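Local coordinates for protein phosphatase YwpJ (Bacillus subtilis, PDB 1NRW) that removes phosphate from five- and six-carbon sugar phosphates and nucleoside monophosphates, and less readily from FMN, with magnesium as cofactor, at residues G188-R191 with Y192-A195. Residues are numbered along the deposited sequence; the frame is centred on the assembly and turned at random.
Sequences GWKR and YEHA
Arg191 lies alongside Tyr192, its aliphatic chain laid over one face of the phenol ring, with CG 3.9 Å from the ring centroid in a CH-pi contact. With CG of Arg191 anti to its main-chain nitrogen (chi1 -175°) and the chain extended, Arg191 NE donates to Tyr192 OH over 3.1 Å, the oxygen lying in the guanidinium plane. A water hydrogen-bonded to both Arg191 NH2 and Tyr192 OH bridges the pair a second time. Arginine suits this place by offering a greasy stem to the aromatic face and a donor to the hydroxyl; tyrosine returns a nonpolar ring and that hydroxyl. A phenylalanine in place of Tyr192 would probably keep the CH-pi contact but leave Arg191 NE without its acceptor and the bridging water without one partner.

Glu193 folds back over the last helical turn. Its OE1 sits 3.6 Å from Trp189 CD1 at the indole edge, and its two oxygens hold two waters, one shared with the single indole N-H, the other with Lys190 O. Beneath, the helix runs out: Tyr192 N is divided between weak bonds to Gly188 O and Trp189 O, whereas Glu193 N still reaches Trp189 O at 2.8 Å. A type I beta turn from Tyr192 to Ala195, closed by Ala195 N on Tyr192 O, follows.

Helix 182-192 ends against the six-stranded sheet, consistent with the cap domain of Cof-type HAD phosphatases. The broad indole of Trp189 packs on Leu200, Phe208 and Leu242, about 8 Å from the side chain of phosphate-binding Asn243; Tyr192 meets Leu198 and Leu210. Helix 87-99 flanks it, Ile93 touching Tyr192 and Trp96 forming a cation-pi pair with Arg191.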
loop_
_atom_site.group_PDB
_atom_site.type_symbol
_atom_site.label_atom_id
_atom_site.label_comp_id
_atom_site.label_asym_id
_atom_site.label_seq_id
_atom_site.Cartn_x
_atom_site.Cartn_y
_atom_site.Cartn_z
ATOM N N GLY A 188 19.703 -2.679 -2.698
ATOM C CA GLY A 188 18.656 -3.288 -1.901
ATOM C C GLY A 188 17.855 -4.268 -2.734
ATOM O O GLY A 188 17.530 -5.366 -2.281
ATOM N N TRP A 189 17.549 -3.877 -3.965
ATOM C CA TRP A 189 16.772 -4.723 -4.858
ATOM C C TRP A 189 17.526 -6.013 -5.184
ATOM O O TRP A 189 16.956 -7.106 -5.129
ATOM C CB TRP A 189 16.440 -3.957 -6.144
ATOM C CG TRP A 189 15.253 -4.506 -6.871
ATOM C CD1 TRP A 189 15.250 -5.483 -7.827
ATOM C CD2 TRP A 189 13.883 -4.146 -6.662
ATOM N NE1 TRP A 189 13.964 -5.753 -8.224
ATOM C CE2 TRP A 189 13.103 -4.949 -7.524
ATOM C CE3 TRP A 189 13.236 -3.226 -5.824
ATOM C CZ2 TRP A 189 11.708 -4.857 -7.577
ATOM C CZ3 TRP A 189 11.847 -3.137 -5.876
ATOM C CH2 TRP A 189 11.101 -3.950 -6.746
ATOM N N LYS A 190 18.809 -5.886 -5.511
ATOM C CA LYS A 190 19.633 -7.049 -5.843
ATOM C C LYS A 190 19.738 -8.032 -4.683
ATOM O O LYS A 190 19.777 -9.250 -4.880
ATOM C CB LYS A 190 21.049 -6.614 -6.235
ATOM C CG LYS A 190 21.145 -5.794 -7.504
ATOM C CD LYS A 190 22.596 -5.419 -7.785
ATOM C CE LYS A 190 22.716 -4.513 -9.002
ATOM N NZ LYS A 190 24.127 -4.101 -9.248
ATOM N N ARG A 191 19.790 -7.493 -3.472
ATOM C CA ARG A 191 19.918 -8.308 -2.273
ATOM C C ARG A 191 18.717 -9.199 -1.970
ATOM O O ARG A 191 18.884 -10.314 -1.481
ATOM C CB ARG A 191 20.199 -7.402 -1.069
ATOM C CG ARG A 191 20.475 -8.140 0.234
ATOM C CD ARG A 191 20.731 -7.156 1.370
ATOM N NE ARG A 191 20.976 -7.828 2.644
ATOM C CZ ARG A 191 22.109 -8.445 2.961
ATOM N NH1 ARG A 191 23.115 -8.472 2.098
ATOM N NH2 ARG A 191 22.237 -9.036 4.142
ATOM N N TYR A 192 17.512 -8.723 -2.277
ATOM C CA TYR A 192 16.304 -9.489 -1.973
ATOM C C TYR A 192 15.474 -9.982 -3.153
ATOM O O TYR A 192 14.516 -10.730 -2.958
ATOM C CB TYR A 192 15.411 -8.658 -1.049
ATOM C CG TYR A 192 16.088 -8.296 0.250
ATOM C CD1 TYR A 192 16.315 -9.262 1.227
ATOM C CD2 TYR A 192 16.545 -7.000 0.483
ATOM C CE1 TYR A 192 16.984 -8.948 2.409
ATOM C CE2 TYR A 192 17.216 -6.676 1.662
ATOM C CZ TYR A 192 17.432 -7.657 2.618
ATOM O OH TYR A 192 18.094 -7.351 3.785
ATOM N N GLU A 193 15.835 -9.591 -4.368
ATOM C CA GLU A 193 15.053 -9.998 -5.528
ATOM C C GLU A 193 14.963 -11.514 -5.728
ATOM O O GLU A 193 14.023 -11.998 -6.358
ATOM C CB GLU A 193 15.586 -9.316 -6.796
ATOM C CG GLU A 193 16.915 -9.832 -7.320
ATOM C CD GLU A 193 17.415 -9.022 -8.508
ATOM O OE1 GLU A 193 16.571 -8.482 -9.254
ATOM O OE2 GLU A 193 18.647 -8.929 -8.703
ATOM N N HIS A 194 15.922 -12.260 -5.184
ATOM C CA HIS A 194 15.920 -13.717 -5.321
ATOM C C HIS A 194 15.538 -14.458 -4.038
ATOM O O HIS A 194 15.565 -15.689 -4.001
ATOM C CB HIS A 194 17.292 -14.214 -5.791
ATOM C CG HIS A 194 17.645 -13.796 -7.184
ATOM N ND1 HIS A 194 16.870 -14.119 -8.277
ATOM C CD2 HIS A 194 18.695 -13.087 -7.663
ATOM C CE1 HIS A 194 17.426 -13.627 -9.369
ATOM N NE2 HIS A 194 18.535 -12.996 -9.025
ATOM N N ALA A 195 15.189 -13.716 -2.989
ATOM C CA ALA A 195 14.802 -14.330 -1.720
ATOM C C ALA A 195 13.418 -14.961 -1.862
ATOM O O ALA A 195 12.407 -14.260 -1.944
ATOM C CB ALA A 195 14.802 -13.287 -0.609
HETATM O O HOH W 1 14.019 -8.141 -10.049
HETATM O O HOH W 2 18.556 -11.825 -4.234
HETATM O O HOH W 3 20.406 -10.403 -7.326
HETATM O O HOH W 4 19.158 -9.651 4.971
#